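Local coordinates for protein amine Dehydrogenase (Pseudomonas putida, PDB 1JMX) that holds two hemes c and probably passes electrons between redox partners, as the alpha subunit of a quinohemoprotein amine dehydrogenase, at residues 432-437 and 462-467; 373-378 and 391-396; 122-127 and 147-152; 76-81 and 108-113. One frame throughout, in Å; residues are numbered along the deposited sequence.

Contact 1 (432-437 and 462-467)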
# COMPACT_ATOMS: atom_id res chain seq x y z
N LYS A 432 -21.26 -14.13 -2.23
CA LYS A 432 -21.70 -14.81 -1.02
C LYS A 432 -20.81 -14.55 0.20
O LYS A 432 -21.29 -14.52 1.33
CB LYS A 432 -21.77 -16.31 -1.29
CG LYS A 432 -22.17 -17.15 -0.10
CD LYS A 432 -22.32 -18.60 -0.53
CE LYS A 432 -22.55 -19.52 0.66
NZ LYS A 432 -22.64 -20.94 0.21
N PHE A 433 -19.52 -14.35 -0.05
CA PHE A 433 -18.57 -14.14 1.03
C PHE A 433 -18.07 -12.71 1.23
O PHE A 433 -17.77 -12.33 2.35
CB PHE A 433 -17.37 -15.07 0.83
CG PHE A 433 -17.72 -16.53 0.83
CD1 PHE A 433 -17.67 -17.27 -0.35
CD2 PHE A 433 -18.06 -17.18 2.01
CE1 PHE A 433 -17.95 -18.65 -0.35
CE2 PHE A 433 -18.34 -18.55 2.02
CZ PHE A 433 -18.28 -19.29 0.84
N ALA A 434 -18.02 -11.93 0.15
CA ALA A 434 -17.51 -10.56 0.20
C ALA A 434 -18.16 -9.63 1.21
O ALA A 434 -17.52 -8.71 1.73
CB ALA A 434 -17.51 -9.94 -1.19
N GLY A 435 -19.44 -9.85 1.48
CA GLY A 435 -20.14 -9.00 2.43
C GLY A 435 -21.60 -8.86 2.06
O GLY A 435 -22.12 -9.66 1.28
N LYS A 436 -22.25 -7.82 2.58
CA LYS A 436 -23.66 -7.60 2.31
C LYS A 436 -24.00 -6.19 1.89
O LYS A 436 -23.61 -5.22 2.54
CB LYS A 436 -24.52 -8.03 3.50
CG LYS A 436 -24.23 -7.30 4.80
CD LYS A 436 -25.00 -7.89 5.99
CE LYS A 436 -24.73 -7.13 7.29
NZ LYS A 436 -23.28 -7.13 7.66
N MET A 437 -24.69 -6.08 0.75
CA MET A 437 -25.13 -4.80 0.24
C MET A 437 -26.48 -4.53 0.90
O MET A 437 -27.39 -5.37 0.86
CB MET A 437 -25.31 -4.86 -1.28
CG MET A 437 -25.84 -3.57 -1.90
SD MET A 437 -24.70 -2.20 -1.68
CE MET A 437 -23.81 -2.27 -3.22
N GLY A 462 -13.50 -9.80 -2.75
CA GLY A 462 -14.29 -10.01 -3.94
C GLY A 462 -14.20 -8.92 -4.99
O GLY A 462 -13.81 -7.79 -4.70
N ASN A 463 -14.51 -9.29 -6.23
CA ASN A 463 -14.50 -8.37 -7.36
C ASN A 463 -15.98 -8.22 -7.71
O ASN A 463 -16.58 -9.10 -8.33
CB ASN A 463 -13.71 -8.99 -8.52
CG ASN A 463 -13.24 -7.96 -9.52
OD1 ASN A 463 -13.62 -6.80 -9.44
ND2 ASN A 463 -12.42 -8.39 -10.46
N LEU A 464 -16.57 -7.11 -7.26
CA LEU A 464 -18.00 -6.87 -7.44
C LEU A 464 -18.47 -5.75 -8.37
O LEU A 464 -17.79 -4.75 -8.61
CB LEU A 464 -18.64 -6.67 -6.06
CG LEU A 464 -18.45 -7.79 -5.04
CD1 LEU A 464 -19.15 -7.42 -3.74
CD2 LEU A 464 -18.99 -9.11 -5.58
N LYS A 465 -19.68 -5.94 -8.87
CA LYS A 465 -20.34 -5.00 -9.75
C LYS A 465 -21.49 -4.45 -8.93
O LYS A 465 -22.32 -5.20 -8.42
CB LYS A 465 -20.86 -5.72 -11.00
CG LYS A 465 -21.19 -4.79 -12.15
CD LYS A 465 -21.17 -5.52 -13.50
CE LYS A 465 -22.19 -6.66 -13.55
NZ LYS A 465 -22.37 -7.18 -14.96
N VAL A 466 -21.48 -3.14 -8.72
CA VAL A 466 -22.50 -2.46 -7.93
C VAL A 466 -23.63 -1.96 -8.82
O VAL A 466 -23.45 -1.04 -9.61
CB VAL A 466 -21.86 -1.29 -7.16
CG1 VAL A 466 -22.92 -0.48 -6.44
CG2 VAL A 466 -20.83 -1.82 -6.17
N ILE A 467 -24.81 -2.57 -8.67
CA ILE A 467 -25.98 -2.19 -9.48
C ILE A 467 -27.01 -1.37 -8.72
O ILE A 467 -27.51 -1.79 -7.68
CB ILE A 467 -26.72 -3.43 -10.05
CG1 ILE A 467 -25.74 -4.48 -10.57
CG2 ILE A 467 -27.70 -3.01 -11.15
CD1 ILE A 467 -24.88 -3.99 -11.67

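Contact 2 (373-378 and 391-396)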
# COMPACT_ATOMS: atom_id res chain seq x y z
N ALA A 373 -17.71 5.68 -9.13
CA ALA A 373 -17.69 4.69 -10.21
C ALA A 373 -16.80 3.50 -9.85
O ALA A 373 -17.08 2.37 -10.21
CB ALA A 373 -17.23 5.33 -11.52
N PHE A 374 -15.70 3.80 -9.15
CA PHE A 374 -14.75 2.80 -8.69
C PHE A 374 -14.36 3.10 -7.24
O PHE A 374 -14.13 4.25 -6.88
CB PHE A 374 -13.49 2.78 -9.56
CG PHE A 374 -12.48 1.74 -9.14
CD1 PHE A 374 -12.70 0.39 -9.38
CD2 PHE A 374 -11.31 2.12 -8.48
CE1 PHE A 374 -11.78 -0.58 -8.97
CE2 PHE A 374 -10.38 1.16 -8.07
CZ PHE A 374 -10.61 -0.19 -8.31
N SER A 375 -14.32 2.07 -6.40
CA SER A 375 -13.97 2.26 -5.00
C SER A 375 -13.39 1.00 -4.37
O SER A 375 -13.51 -0.10 -4.91
CB SER A 375 -15.19 2.74 -4.20
OG SER A 375 -16.18 1.74 -4.11
N ILE A 376 -12.79 1.16 -3.20
CA ILE A 376 -12.18 0.06 -2.48
C ILE A 376 -12.81 -0.16 -1.11
O ILE A 376 -12.83 0.75 -0.27
CB ILE A 376 -10.64 0.29 -2.29
CG1 ILE A 376 -9.93 0.37 -3.64
CG2 ILE A 376 -10.02 -0.80 -1.40
CD1 ILE A 376 -9.97 -0.90 -4.44
N ALA A 377 -13.33 -1.36 -0.89
CA ALA A 377 -13.92 -1.76 0.39
C ALA A 377 -12.88 -2.69 1.00
O ALA A 377 -12.12 -3.34 0.28
CB ALA A 377 -15.23 -2.50 0.16
N ARG A 378 -12.79 -2.75 2.32
CA ARG A 378 -11.80 -3.62 2.94
C ARG A 378 -12.36 -4.45 4.08
O ARG A 378 -13.18 -3.98 4.87
CB ARG A 378 -10.61 -2.79 3.45
CG ARG A 378 -10.21 -1.63 2.55
CD ARG A 378 -9.02 -0.84 3.07
NE ARG A 378 -7.79 -1.55 2.78
CZ ARG A 378 -6.80 -1.09 2.02
NH1 ARG A 378 -6.86 0.11 1.46
NH2 ARG A 378 -5.77 -1.89 1.77
N GLY A 391 -18.30 0.27 1.47
CA GLY A 391 -18.46 0.83 0.15
C GLY A 391 -19.73 1.66 0.35
O GLY A 391 -20.68 1.18 0.96
N ARG A 392 -19.72 2.93 -0.04
CA ARG A 392 -20.90 3.77 0.13
C ARG A 392 -21.22 4.37 -1.21
O ARG A 392 -20.39 5.06 -1.81
CB ARG A 392 -20.66 4.84 1.18
CG ARG A 392 -20.55 4.28 2.58
CD ARG A 392 -20.29 5.37 3.57
NE ARG A 392 -20.69 4.95 4.90
CZ ARG A 392 -21.88 5.20 5.43
NH1 ARG A 392 -22.79 5.89 4.75
NH2 ARG A 392 -22.17 4.75 6.64
N PHE A 393 -22.43 4.12 -1.70
CA PHE A 393 -22.79 4.58 -3.02
C PHE A 393 -24.01 5.45 -3.15
O PHE A 393 -24.88 5.47 -2.28
CB PHE A 393 -22.92 3.38 -3.95
CG PHE A 393 -21.77 2.43 -3.87
CD1 PHE A 393 -21.81 1.34 -3.01
CD2 PHE A 393 -20.63 2.64 -4.63
CE1 PHE A 393 -20.73 0.47 -2.90
CE2 PHE A 393 -19.54 1.78 -4.53
CZ PHE A 393 -19.60 0.69 -3.67
N GLU A 394 -24.09 6.12 -4.29
CA GLU A 394 -25.19 7.00 -4.61
C GLU A 394 -25.49 6.81 -6.10
O GLU A 394 -24.60 6.47 -6.88
CB GLU A 394 -24.76 8.43 -4.31
CG GLU A 394 -25.87 9.36 -3.94
CD GLU A 394 -26.29 9.27 -2.49
OE1 GLU A 394 -25.48 9.64 -1.61
OE2 GLU A 394 -27.44 8.88 -2.24
N ALA A 395 -26.76 6.95 -6.49
CA ALA A 395 -27.14 6.81 -7.90
C ALA A 395 -27.41 8.19 -8.48
O ALA A 395 -28.37 8.86 -8.10
CB ALA A 395 -28.37 5.93 -8.03
N GLU A 396 -26.51 8.63 -9.36
CA GLU A 396 -26.61 9.93 -10.01
C GLU A 396 -27.43 9.90 -11.30
O GLU A 396 -27.03 9.30 -12.29
CB GLU A 396 -25.21 10.46 -10.27
CG GLU A 396 -25.15 11.77 -11.01
CD GLU A 396 -23.75 12.06 -11.47
OE1 GLU A 396 -23.23 11.28 -12.29
OE2 GLU A 396 -23.15 13.04 -10.99
O HOH W 1 -17.19 3.38 -1.71

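Contact 3 (122-127 and 147-152). With HEC (heme c), chain E.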
# COMPACT_ATOMS: atom_id res chain seq x y z
N LEU A 122 15.80 13.17 0.85
CA LEU A 122 14.61 12.33 0.91
C LEU A 122 14.79 11.06 0.09
O LEU A 122 14.46 9.98 0.57
CB LEU A 122 13.38 13.10 0.45
CG LEU A 122 12.07 12.31 0.37
CD1 LEU A 122 10.93 13.17 0.80
CD2 LEU A 122 11.86 11.80 -1.05
N VAL A 123 15.33 11.17 -1.12
CA VAL A 123 15.56 10.00 -1.97
C VAL A 123 16.51 9.00 -1.30
O VAL A 123 16.26 7.79 -1.30
CB VAL A 123 16.10 10.39 -3.35
CG1 VAL A 123 16.44 9.14 -4.15
CG2 VAL A 123 15.08 11.20 -4.10
N ASN A 124 17.60 9.50 -0.71
CA ASN A 124 18.57 8.65 -0.02
C ASN A 124 17.95 7.94 1.17
O ASN A 124 18.27 6.79 1.44
CB ASN A 124 19.79 9.47 0.42
CG ASN A 124 20.75 9.73 -0.71
OD1 ASN A 124 21.54 8.87 -1.08
ND2 ASN A 124 20.69 10.92 -1.28
N PHE A 125 17.07 8.63 1.88
CA PHE A 125 16.38 8.04 3.03
C PHE A 125 15.51 6.87 2.60
O PHE A 125 15.44 5.87 3.30
CB PHE A 125 15.52 9.07 3.76
CG PHE A 125 14.44 8.46 4.63
CD1 PHE A 125 13.11 8.45 4.21
CD2 PHE A 125 14.77 7.83 5.83
CE1 PHE A 125 12.13 7.83 4.97
CE2 PHE A 125 13.79 7.20 6.59
CZ PHE A 125 12.47 7.20 6.16
N HIS A 126 14.80 7.01 1.49
CA HIS A 126 13.93 5.95 1.00
C HIS A 126 14.68 4.68 0.69
O HIS A 126 14.37 3.62 1.24
CB HIS A 126 13.15 6.42 -0.23
CG HIS A 126 11.97 7.26 0.10
ND1 HIS A 126 12.03 8.61 0.40
CD2 HIS A 126 10.66 6.92 0.22
CE1 HIS A 126 10.81 9.02 0.70
NE2 HIS A 126 9.95 8.03 0.60
N LEU A 127 15.67 4.78 -0.19
CA LEU A 127 16.48 3.62 -0.57
C LEU A 127 17.29 3.10 0.62
O LEU A 127 17.61 1.92 0.68
CB LEU A 127 17.41 3.97 -1.74
CG LEU A 127 17.63 2.93 -2.85
CD1 LEU A 127 18.88 3.29 -3.60
CD2 LEU A 127 17.73 1.52 -2.32
N ILE A 147 18.18 7.95 -11.91
CA ILE A 147 17.00 8.61 -12.46
C ILE A 147 16.35 9.49 -11.39
O ILE A 147 15.97 10.64 -11.65
CB ILE A 147 15.97 7.54 -12.95
CG1 ILE A 147 16.47 6.88 -14.24
CG2 ILE A 147 14.60 8.14 -13.16
CD1 ILE A 147 15.67 5.66 -14.64
N ALA A 148 16.25 8.96 -10.17
CA ALA A 148 15.63 9.69 -9.07
C ALA A 148 16.43 10.93 -8.67
O ALA A 148 15.86 11.98 -8.38
CB ALA A 148 15.43 8.76 -7.88
N LEU A 149 17.75 10.82 -8.69
CA LEU A 149 18.62 11.93 -8.31
C LEU A 149 18.83 12.95 -9.43
O LEU A 149 18.83 14.15 -9.18
CB LEU A 149 19.98 11.41 -7.84
CG LEU A 149 20.02 10.55 -6.57
CD1 LEU A 149 21.42 10.01 -6.36
CD2 LEU A 149 19.56 11.36 -5.36
N GLN A 150 18.99 12.47 -10.66
CA GLN A 150 19.23 13.35 -11.80
C GLN A 150 18.00 13.90 -12.50
O GLN A 150 18.03 15.01 -13.01
CB GLN A 150 20.14 12.65 -12.81
CG GLN A 150 21.55 12.43 -12.31
CD GLN A 150 22.33 11.46 -13.17
OE1 GLN A 150 22.99 10.55 -12.66
NE2 GLN A 150 22.26 11.64 -14.49
N GLN A 151 16.92 13.12 -12.56
CA GLN A 151 15.70 13.56 -13.22
C GLN A 151 14.64 14.05 -12.24
O GLN A 151 14.15 15.17 -12.35
CB GLN A 151 15.09 12.44 -14.05
CG GLN A 151 15.30 12.54 -15.54
CD GLN A 151 16.69 12.13 -15.97
OE1 GLN A 151 17.41 12.93 -16.58
NE2 GLN A 151 17.07 10.90 -15.66
N VAL A 152 14.31 13.19 -11.28
CA VAL A 152 13.26 13.48 -10.30
C VAL A 152 13.54 14.59 -9.29
O VAL A 152 12.70 15.46 -9.10
CB VAL A 152 12.81 12.19 -9.56
CG1 VAL A 152 11.61 12.48 -8.66
CG2 VAL A 152 12.47 11.09 -10.57
FE HEC E . 7.87 8.07 0.09
CHA HEC E . 7.22 8.85 3.27
CHB HEC E . 8.25 11.35 -0.60
CHC HEC E . 8.71 7.29 -3.10
CHD HEC E . 7.51 4.74 0.82
NA HEC E . 7.73 9.73 1.10
C1A HEC E . 7.45 9.89 2.42
C2A HEC E . 7.43 11.27 2.81
C3A HEC E . 7.71 11.97 1.71
C4A HEC E . 7.91 11.02 0.66
CMA HEC E . 7.81 13.48 1.61
CAA HEC E . 7.17 11.78 4.21
CBA HEC E . 8.51 12.38 4.65
CGA HEC E . 8.56 12.95 6.05
O1A HEC E . 7.59 12.93 6.78
O2A HEC E . 9.62 13.43 6.41
NB HEC E . 8.36 9.09 -1.50
C1B HEC E . 8.48 10.47 -1.62
C2B HEC E . 8.89 10.90 -2.92
C3B HEC E . 9.05 9.75 -3.63
C4B HEC E . 8.70 8.63 -2.76
CMB HEC E . 9.13 12.36 -3.37
CAB HEC E . 9.54 9.74 -5.08
CBB HEC E . 10.99 9.30 -5.28
NC HEC E . 8.04 6.38 -0.93
C1C HEC E . 8.39 6.24 -2.25
C2C HEC E . 8.39 4.87 -2.66
C3C HEC E . 8.05 4.15 -1.59
C4C HEC E . 7.84 5.08 -0.49
CMC HEC E . 8.73 4.36 -4.07
CAC HEC E . 7.80 2.66 -1.64
CBC HEC E . 8.93 1.67 -1.41
ND HEC E . 7.46 7.01 1.70
C1D HEC E . 7.35 5.65 1.85
C2D HEC E . 7.05 5.29 3.24
C3D HEC E . 6.98 6.51 3.90
C4D HEC E . 7.23 7.51 2.94
CMD HEC E . 6.86 3.89 3.81
CAD HEC E . 6.72 6.87 5.36
CBD HEC E . 6.39 5.76 6.31
CGD HEC E . 4.91 5.61 6.45
O1D HEC E . 4.17 6.01 5.51
O2D HEC E . 4.46 5.10 7.50

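Contact 4 (76-81 and 108-113). With HEC (heme c), chain E.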
# COMPACT_ATOMS: atom_id res chain seq x y z
N ASP A 76 -3.97 23.49 -3.40
CA ASP A 76 -4.98 23.36 -4.46
C ASP A 76 -4.88 22.07 -5.26
O ASP A 76 -3.86 21.80 -5.90
CB ASP A 76 -4.90 24.54 -5.43
CG ASP A 76 -5.55 25.81 -4.90
OD1 ASP A 76 -6.09 25.80 -3.76
OD2 ASP A 76 -5.52 26.82 -5.63
N GLY A 77 -5.95 21.29 -5.24
CA GLY A 77 -5.98 20.04 -5.98
C GLY A 77 -5.50 18.79 -5.26
O GLY A 77 -5.69 17.69 -5.77
N VAL A 78 -4.87 18.95 -4.10
CA VAL A 78 -4.38 17.79 -3.35
C VAL A 78 -4.93 17.75 -1.91
O VAL A 78 -4.42 17.01 -1.07
CB VAL A 78 -2.81 17.67 -3.37
CG1 VAL A 78 -2.34 17.17 -4.73
CG2 VAL A 78 -2.15 19.00 -3.07
N ARG A 79 -6.00 18.50 -1.66
CA ARG A 79 -6.60 18.54 -0.34
C ARG A 79 -7.32 17.24 0.05
O ARG A 79 -7.57 17.00 1.22
CB ARG A 79 -7.52 19.75 -0.19
CG ARG A 79 -6.79 21.09 -0.31
CD ARG A 79 -7.66 22.26 0.16
NE ARG A 79 -8.04 22.12 1.56
CZ ARG A 79 -7.27 22.45 2.59
NH1 ARG A 79 -6.07 22.98 2.38
NH2 ARG A 79 -7.66 22.20 3.83
N TYR A 80 -7.63 16.41 -0.94
CA TYR A 80 -8.30 15.13 -0.71
C TYR A 80 -7.52 14.21 0.21
O TYR A 80 -8.09 13.35 0.88
CB TYR A 80 -8.59 14.40 -2.03
CG TYR A 80 -7.37 14.10 -2.88
CD1 TYR A 80 -6.99 14.97 -3.90
CD2 TYR A 80 -6.59 12.96 -2.66
CE1 TYR A 80 -5.86 14.72 -4.68
CE2 TYR A 80 -5.46 12.69 -3.44
CZ TYR A 80 -5.10 13.58 -4.45
OH TYR A 80 -3.99 13.36 -5.22
N ALA A 81 -6.19 14.39 0.24
CA ALA A 81 -5.31 13.57 1.09
C ALA A 81 -5.55 13.87 2.57
O ALA A 81 -5.67 12.95 3.38
CB ALA A 81 -3.84 13.81 0.72
N ARG A 108 0.95 13.09 -1.12
CA ARG A 108 1.82 13.19 0.05
C ARG A 108 3.09 13.97 -0.33
O ARG A 108 3.66 14.70 0.48
CB ARG A 108 2.19 11.79 0.55
CG ARG A 108 3.13 11.78 1.74
CD ARG A 108 3.58 10.38 2.10
NE ARG A 108 2.51 9.57 2.68
CZ ARG A 108 2.69 8.38 3.24
NH1 ARG A 108 3.90 7.85 3.30
NH2 ARG A 108 1.66 7.71 3.72
N VAL A 109 3.49 13.83 -1.58
CA VAL A 109 4.66 14.50 -2.13
C VAL A 109 4.33 15.97 -2.43
O VAL A 109 5.07 16.87 -2.04
CB VAL A 109 5.11 13.81 -3.44
CG1 VAL A 109 6.30 14.52 -4.04
CG2 VAL A 109 5.43 12.35 -3.17
N ALA A 110 3.21 16.19 -3.12
CA ALA A 110 2.76 17.52 -3.51
C ALA A 110 2.35 18.42 -2.34
O ALA A 110 2.24 19.63 -2.49
CB ALA A 110 1.62 17.41 -4.51
N LEU A 111 2.12 17.82 -1.17
CA LEU A 111 1.75 18.59 0.02
C LEU A 111 2.97 19.03 0.82
O LEU A 111 2.88 19.31 2.01
CB LEU A 111 0.76 17.81 0.89
CG LEU A 111 -0.67 17.79 0.35
CD1 LEU A 111 -1.50 16.77 1.09
CD2 LEU A 111 -1.28 19.18 0.46
N GLN A 112 4.12 19.07 0.15
CA GLN A 112 5.38 19.50 0.75
C GLN A 112 6.16 20.40 -0.20
O GLN A 112 6.02 20.32 -1.42
CB GLN A 112 6.24 18.29 1.15
CG GLN A 112 5.64 17.44 2.27
CD GLN A 112 6.67 16.60 2.99
OE1 GLN A 112 7.87 16.87 2.92
NE2 GLN A 112 6.21 15.58 3.70
N ARG A 113 6.94 21.30 0.37
CA ARG A 113 7.77 22.23 -0.39
C ARG A 113 9.20 22.12 0.16
O ARG A 113 9.43 22.25 1.36
CB ARG A 113 7.23 23.65 -0.24
CG ARG A 113 5.90 23.89 -0.95
CD ARG A 113 6.04 23.61 -2.43
NE ARG A 113 4.82 23.87 -3.19
CZ ARG A 113 3.78 23.03 -3.26
NH1 ARG A 113 3.80 21.88 -2.60
NH2 ARG A 113 2.74 23.33 -4.03
FE HEC E . 7.87 8.07 0.09
CHA HEC E . 7.22 8.85 3.27
CHB HEC E . 8.25 11.35 -0.60
CHC HEC E . 8.71 7.29 -3.10
CHD HEC E . 7.51 4.74 0.82
NA HEC E . 7.73 9.73 1.10
C1A HEC E . 7.45 9.89 2.42
C2A HEC E . 7.43 11.27 2.81
C3A HEC E . 7.71 11.97 1.71
C4A HEC E . 7.91 11.02 0.66
CMA HEC E . 7.81 13.48 1.61
CAA HEC E . 7.17 11.78 4.21
CBA HEC E . 8.51 12.38 4.65
CGA HEC E . 8.56 12.95 6.05
O1A HEC E . 7.59 12.93 6.78
O2A HEC E . 9.62 13.43 6.41
NB HEC E . 8.36 9.09 -1.50
C1B HEC E . 8.48 10.47 -1.62
C2B HEC E . 8.89 10.90 -2.92
C3B HEC E . 9.05 9.75 -3.63
C4B HEC E . 8.70 8.63 -2.76
CMB HEC E . 9.13 12.36 -3.37
CAB HEC E . 9.54 9.74 -5.08
CBB HEC E . 10.99 9.30 -5.28
NC HEC E . 8.04 6.38 -0.93
C1C HEC E . 8.39 6.24 -2.25
C2C HEC E . 8.39 4.87 -2.66
C3C HEC E . 8.05 4.15 -1.59
C4C HEC E . 7.84 5.08 -0.49
CMC HEC E . 8.73 4.36 -4.07
CAC HEC E . 7.80 2.66 -1.64
CBC HEC E . 8.93 1.67 -1.41
ND HEC E . 7.46 7.01 1.70
C1D HEC E . 7.35 5.65 1.85
C2D HEC E . 7.05 5.29 3.24
C3D HEC E . 6.98 6.51 3.90
C4D HEC E . 7.23 7.51 2.94
CMD HEC E . 6.86 3.89 3.81
CAD HEC E . 6.72 6.87 5.36
CBD HEC E . 6.39 5.76 6.31
CGD HEC E . 4.91 5.61 6.45
O1D HEC E . 4.17 6.01 5.51
O2D HEC E . 4.46 5.10 7.50

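Contact 1 (432-437 and 462-467)
Ala-434 and Met-437 reach across to strand 462-470 inside domain IV of the subunit, an immunoglobulin-like beta domain of the E-set type, and they illustrate how layers of such a fold can join through side chains alone. The two chain runs head much the same way, 21° apart, yet no hydrogen bond links them. Ala-434, just after helix 430-433, gives up the most surface. Its CB lies 4.2 Å from Gly-462 CA and 3.9 Å from Leu-464 CD1. That close approach depends on the glycine, since a CB modelled on Gly-462 would come within 2.9 Å of Ala-434 CB. Gly-435 then takes the chain out of helical geometry with a positive phi, and the short strand 435-437 carries Met-437 to the second point of contact. Phe-443 of the paired strand 442-445 touches Ala-434, Met-437 and Leu-464 alike, tying both points into one apolar layer. With CG of Met-437 anti to the backbone N (chi1 177°), the side chain bends at chi2 and chi3 and crosses Val-466 at about a right angle. The thioether methyl does the touching: Met-437 CE rests 3.8 Å from Val-466 CG1.

Contact 2 (373-378 and 391-396)
Ser-375 and Phe-393 make the tight part of this contact: the hydroxyl OG sits 3.4 Å from ring atom CE2 and 3.6 Å from CZ of Phe-393. With chi1 at 68°, OG stands between the backbone N and the carbonyl carbon of Ser-375, a rotation that turns it to the ring. Phe-393 itself folds back over its own strand, and its CE1 lies 3.8 Å from Gly-391 CA, where the absence of a side chain matters because a beta carbon would collide with CE1. The other part is looser. Ala-377 CB comes no nearer than 4.3 Å to Gly-391 N, and no direct hydrogen bond crosses between the two segments. A water spans the gap instead, 3.1 Å from Ser-375 OG and accepting from Arg-392 N at the same distance, which gives the buried Ser-375 hydroxyl and the backbone N-H of Arg-392 a shared partner. The example shows how neighbouring strands in domain IV, an E-set type beta domain, can splay locally and be bridged by solvent and a ring. Strand 367-378 pairs here with strand 476-484 on its other side, through backbone bonds from Ser-375 and Ala-377 to Ile-482. Met-481 of that strand touches both Ala-377 and Phe-393, Trp-416 of strand 406-420 also packs on the ring, and Phe-374 and Ile-376, pointing away, meet another protein chain.

Contact 3 (122-127 and 147-152)
Val-123 holds CG1 opposite its backbone N (chi1 175°), and Leu-149 swings CG to the side of its own N, away from the carbonyl carbon; these rotations bring the two side chains together at a slant. Val-123 CG1 then fits 3.9 Å from Ala-148 CB and 4.0 Å from Leu-149 CD2. The contact joins helices 116-129 and 144-159 of the heme domain, which run nearly antiparallel at 157° with short-segment axes 10.5 Å apart. Beside it, Asn-124 gives ND2 to Glu-120 O, while its OD1 accepts from the backbone N of Val-122 of a neighbouring subunit.

The adjacent surface of helix 116-129 serves heme c. Leu-122 packs on the porphyrin rim, CD1 at 3.2 Å from heme CMA and CD2 near the methyl CMB; an alanine here would remove both branches and is likely to open a gap beside these methyls, leaving that rim less tightly packed. His-126 NE2 binds the iron at 2.1 Å, and His-104 supplies the other axial nitrogen. On the far side of the imidazole, ND1 donates to Leu-122 O at 2.8 Å in a nearly straight bond (171°); the oxygen lies in the imidazole plane, while the donor sits above the plane of the carbonyl. The same oxygen accepts from His-126 N. This second-shell bond restricts the ring's rotation about the iron-NE2 bond and would probably make NE2 a stronger electron donor to the metal.

Contact 4 (76-81 and 108-113)
Two guanidinium groups frame this contact, each used at its edge. Arg-108 meets heme c, with propionate oxygen O1D near the guanidinium plane and heme C3D in it; NH1 donates to O1D at 2.9 Å, in a bent bond (143°). Its side chain sets out with CG anti to the backbone N (chi1 178°) and bends at chi3 (-71°) to bring NH1 there. Arg-113 turns an edge on its own backbone instead: NH1 donates to Ala-110 O at 2.7 Å, in the guanidinium plane, and to Gln-112 O at 3.0 Å, somewhat out of it, so one nitrogen clasps two carbonyls of the chain leaving the helix. Arg-108 NE bonds to Pro-494 O and NH2 to Leu-493 O, so the group links the propionate to the chain's C-terminus. A methionine in its place would probably leave O1D without this charged donor, and Leu-493 O and the terminal oxygen of Pro-494 without their mate. The setting is a cytochrome c domain, and short helix 107-110 follows closely on the heme-attaching CxxCH motif of Cys-100, Cys-103 and His-104. Against the side of this helix away from the heme lies a type I beta turn, Val-78 to Ala-81. Val-78 and Leu-111 lie alongside each other, pointing opposite ways, with Val-78 CG2 3.6 Å from Leu-111 CD2. Val-78 CG1 reaches Ala-110 CB at 4.0 Å, and Leu-111 CD1 touches Ala-81 CB at 3.8 Å. Toward the porphyrin, Val-109 CG1 packs 3.6 Å from heme CMB, while Gln-112 NE2 lies 3.4 Å from heme CMA; its OE1 is held by Lys-32 and Arg-114.

How the contacts relate
The four contacts fall into two groups. Contacts 3 and 4 belong to the heme domain and share one heme c: contact 3 supplies an axial ligand and contact 4 a propionate partner, although their nearest atoms remain about 5 Å apart and their centres 19 Å. Strand 112-113 leads on to helix 116-129, making them neighbours in sequence as well. Contacts 1 and 2 lie in domain IV, reach the same sheet and touch directly, with Phe-393 CZ 3.8 Å from Val-466 CG2 and Phe-393 CD1 4.1 Å from Met-437 CE. Both lie away from the heme sites: contacts 2 and 4 come no nearer than about 12 Å between nearest atoms, contacts 1 and 3 about 29 Å.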